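Local coordinates for protein histone-lysine N-methyltransferase SETMAR (Homo sapiens, PDB 3K9J) that methylates histone H3 and, through its mariner-derived transposase domain, binds DNA and takes part in double-strand break repair, at residues 95-100 with 207-212. The protein carries 3 engineered substitutions. Sequence-based numbering, arbitrary orientation.
Sequences AGLIHY and FVESQS. With EDO (1,2-ethanediol), chain H.
V208 lays its CG2 methyl over one face of the Y100 ring, 4.1 Å from CE1 of Y100. The same methyl lies 3.9 Å from CD2 of L97, so it is shared between the two strand side chains. L97 has CG anti to the backbone N (chi1 -174°); with chi2 at 55° this turns CD2 to the helix. There CD2 also touches the aliphatic part of E209, 4.1 Å from CG of E209. The side chains of L97 and V208 cross at about a right angle.

The polar part lies at the far end of the Y100 ring. The phenol OH of Y100 donates a hydrogen bond of 2.7 Å to OE2 of E209. OE2 sits at the ring edge, in the ring plane, but the hydroxyl meets it from above the carboxylate plane. The two planes are 75° apart. The E209 chain runs extended beyond CG and carries its carboxylate to the hydroxyl, while its OE1 bonds to Q205. With a leucine in place of Y100, the carboxylate would probably lose its phenol partner and the V208 methyl the ring face it rests on.

This contact joins the last turn of helix 197-210 to edge strand 96-102 of the RNase H-like sheet in the transposase domain. I98 and H99 form a classic beta bulge opposite W91 and pack against helix 111-128. F204 meets the Y100 ring edge-to-face, and I90 of neighbouring strand 85-93 touches both L97 and V208.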
ATOM      1  N   ALA B  95      10.653   3.090 -19.673  1.00 36.59           N
ATOM      2  CA  ALA B  95      11.810   3.156 -20.553  1.00 37.38           C
ATOM      3  C   ALA B  95      11.828   2.064 -21.630  1.00 40.49           C
ATOM      4  O   ALA B  95      12.542   2.192 -22.615  1.00 44.80           O
ATOM      5  CB  ALA B  95      13.086   3.092 -19.739  1.00 43.06           C
ATOM      6  N   GLY B  96      11.063   0.993 -21.449  1.00 34.80           N
ATOM      7  CA  GLY B  96      11.029  -0.071 -22.449  1.00 32.70           C
ATOM      8  C   GLY B  96      11.098  -1.472 -21.870  1.00 29.50           C
ATOM      9  O   GLY B  96      10.990  -1.670 -20.656  1.00 30.08           O
ATOM     10  N   LEU B  97      11.273  -2.454 -22.748  1.00 29.05           N
ATOM     11  CA  LEU B  97      11.374  -3.847 -22.349  1.00 28.79           C
ATOM     12  C   LEU B  97      12.640  -4.078 -21.508  1.00 32.44           C
ATOM     13  O   LEU B  97      13.722  -3.620 -21.866  1.00 31.72           O
ATOM     14  CB  LEU B  97      11.388  -4.732 -23.609  1.00 33.05           C
ATOM     15  CG  LEU B  97      11.356  -6.251 -23.476  1.00 41.21           C
ATOM     16  CD1 LEU B  97      10.145  -6.676 -22.645  1.00 32.05           C
ATOM     17  CD2 LEU B  97      11.343  -6.914 -24.875  1.00 37.92           C
ATOM     18  N   ILE B  98      12.517  -4.752 -20.373  1.00 24.31           N
ATOM     19  CA  ILE B  98      13.725  -5.027 -19.605  1.00 27.65           C
ATOM     20  C   ILE B  98      14.190  -6.472 -19.797  1.00 28.73           C
ATOM     21  O   ILE B  98      15.372  -6.721 -20.042  1.00 29.14           O
ATOM     22  CB  ILE B  98      13.573  -4.699 -18.104  1.00 26.57           C
ATOM     23  CG1 ILE B  98      13.204  -3.219 -17.914  1.00 24.33           C
ATOM     24  CG2 ILE B  98      14.869  -5.044 -17.335  1.00 27.71           C
ATOM     25  CD1 ILE B  98      12.634  -2.919 -16.533  1.00 24.44           C
ATOM     26  N   HIS B  99      13.255  -7.413 -19.715  1.00 26.05           N
ATOM     27  CA  HIS B  99      13.623  -8.822 -19.664  1.00 29.42           C
ATOM     28  C   HIS B  99      12.363  -9.652 -19.820  1.00 30.43           C
ATOM     29  O   HIS B  99      11.303  -9.249 -19.367  1.00 24.76           O
ATOM     30  CB  HIS B  99      14.283  -9.110 -18.309  1.00 27.16           C
ATOM     31  CG  HIS B  99      14.532 -10.564 -18.034  1.00 34.60           C
ATOM     32  ND1 HIS B  99      13.886 -11.252 -17.029  1.00 37.09           N
ATOM     33  CD2 HIS B  99      15.379 -11.449 -18.608  1.00 30.97           C
ATOM     34  CE1 HIS B  99      14.306 -12.504 -17.014  1.00 31.76           C
ATOM     35  NE2 HIS B  99      15.215 -12.647 -17.957  1.00 34.12           N
ATOM     36  N   TYR B 100      12.456 -10.786 -20.505  1.00 26.00           N
ATOM     37  CA  TYR B 100      11.377 -11.757 -20.479  1.00 28.56           C
ATOM     38  C   TYR B 100      12.012 -13.131 -20.505  1.00 31.86           C
ATOM     39  O   TYR B 100      13.154 -13.267 -20.900  1.00 27.72           O
ATOM     40  CB  TYR B 100      10.404 -11.572 -21.652  1.00 25.92           C
ATOM     41  CG  TYR B 100      11.043 -11.689 -23.017  1.00 32.28           C
ATOM     42  CD1 TYR B 100      11.571 -10.575 -23.648  1.00 32.61           C
ATOM     43  CD2 TYR B 100      11.129 -12.910 -23.667  1.00 38.39           C
ATOM     44  CE1 TYR B 100      12.164 -10.672 -24.886  1.00 31.88           C
ATOM     45  CE2 TYR B 100      11.722 -13.016 -24.913  1.00 39.35           C
ATOM     46  CZ  TYR B 100      12.236 -11.887 -25.516  1.00 42.59           C
ATOM     47  OH  TYR B 100      12.823 -11.965 -26.760  1.00 50.03           O
ATOM     48  N   PHE B 207       6.546  -9.763 -31.436  1.00 30.29           N
ATOM     49  CA  PHE B 207       5.718  -8.693 -30.874  1.00 33.05           C
ATOM     50  C   PHE B 207       6.425  -7.755 -29.886  1.00 34.01           C
ATOM     51  O   PHE B 207       6.490  -6.550 -30.125  1.00 34.42           O
ATOM     52  CB  PHE B 207       4.468  -9.246 -30.187  1.00 29.53           C
ATOM     53  CG  PHE B 207       3.616  -8.172 -29.562  1.00 32.16           C
ATOM     54  CD1 PHE B 207       2.819  -7.362 -30.351  1.00 31.43           C
ATOM     55  CD2 PHE B 207       3.631  -7.960 -28.200  1.00 34.21           C
ATOM     56  CE1 PHE B 207       2.035  -6.363 -29.790  1.00 35.82           C
ATOM     57  CE2 PHE B 207       2.860  -6.971 -27.631  1.00 32.51           C
ATOM     58  CZ  PHE B 207       2.057  -6.169 -28.430  1.00 33.21           C
ATOM     59  N   VAL B 208       6.914  -8.286 -28.764  1.00 31.93           N
ATOM     60  CA  VAL B 208       7.367  -7.403 -27.683  1.00 36.69           C
ATOM     61  C   VAL B 208       8.619  -6.658 -28.097  1.00 39.14           C
ATOM     62  O   VAL B 208       8.870  -5.543 -27.648  1.00 34.81           O
ATOM     63  CB  VAL B 208       7.624  -8.137 -26.336  1.00 35.17           C
ATOM     64  CG1 VAL B 208       6.322  -8.659 -25.731  1.00 32.42           C
ATOM     65  CG2 VAL B 208       8.627  -9.259 -26.509  1.00 28.22           C
ATOM     66  N   GLU B 209       9.408  -7.275 -28.967  1.00 36.62           N
ATOM     67  CA  GLU B 209      10.689  -6.689 -29.343  1.00 40.86           C
ATOM     68  C   GLU B 209      10.554  -5.700 -30.490  1.00 35.35           C
ATOM     69  O   GLU B 209      11.467  -4.919 -30.756  1.00 43.60           O
ATOM     70  CB  GLU B 209      11.708  -7.779 -29.691  1.00 43.25           C
ATOM     71  CG  GLU B 209      12.074  -8.639 -28.502  1.00 42.47           C
ATOM     72  CD  GLU B 209      13.355  -9.432 -28.713  1.00 55.18           C
ATOM     73  OE1 GLU B 209      13.670  -9.788 -29.870  1.00 57.50           O
ATOM     74  OE2 GLU B 209      14.041  -9.708 -27.711  1.00 50.27           O
ATOM     75  N   SER B 210       9.414  -5.724 -31.159  1.00 34.69           N
ATOM     76  CA  SER B 210       9.202  -4.848 -32.300  1.00 33.28           C
ATOM     77  C   SER B 210       8.549  -3.523 -31.876  1.00 40.03           C
ATOM     78  O   SER B 210       8.521  -2.574 -32.659  1.00 39.35           O
ATOM     79  CB  SER B 210       8.336  -5.537 -33.346  1.00 36.57           C
ATOM     80  OG  SER B 210       7.008  -5.708 -32.882  1.00 39.51           O
ATOM     81  N   GLN B 211       8.020  -3.465 -30.651  1.00 34.27           N
ATOM     82  CA  GLN B 211       7.364  -2.240 -30.160  1.00 31.07           C
ATOM     83  C   GLN B 211       8.371  -1.146 -29.862  1.00 30.23           C
ATOM     84  O   GLN B 211       9.506  -1.421 -29.473  1.00 32.61           O
ATOM     85  CB  GLN B 211       6.531  -2.518 -28.904  1.00 29.51           C
ATOM     86  CG  GLN B 211       5.480  -3.598 -29.083  1.00 31.73           C
ATOM     87  CD  GLN B 211       4.647  -3.371 -30.328  1.00 37.43           C
ATOM     88  OE1 GLN B 211       4.250  -2.247 -30.619  1.00 35.55           O
ATOM     89  NE2 GLN B 211       4.391  -4.439 -31.081  1.00 36.61           N
ATOM     90  N   SER B 212       7.951   0.105 -30.031  1.00 34.44           N
ATOM     91  CA  SER B 212       8.807   1.229 -29.676  1.00 33.37           C
ATOM     92  C   SER B 212       8.852   1.372 -28.164  1.00 33.63           C
ATOM     93  O   SER B 212       7.977   0.863 -27.461  1.00 33.55           O
ATOM     94  CB  SER B 212       8.251   2.520 -30.273  1.00 35.13           C
ATOM     95  OG  SER B 212       6.927   2.723 -29.819  1.00 37.82           O
TER
HETATM   96  C1  EDO H   4       0.004   0.441 -31.201  1.00 48.20           C
HETATM   97  O1  EDO H   4       1.412   0.635 -31.377  1.00 53.64           O
HETATM   98  C2  EDO H   4      -0.228  -0.973 -30.674  1.00 46.46           C
HETATM   99  O2  EDO H   4       0.845  -1.811 -31.141  1.00 41.62           O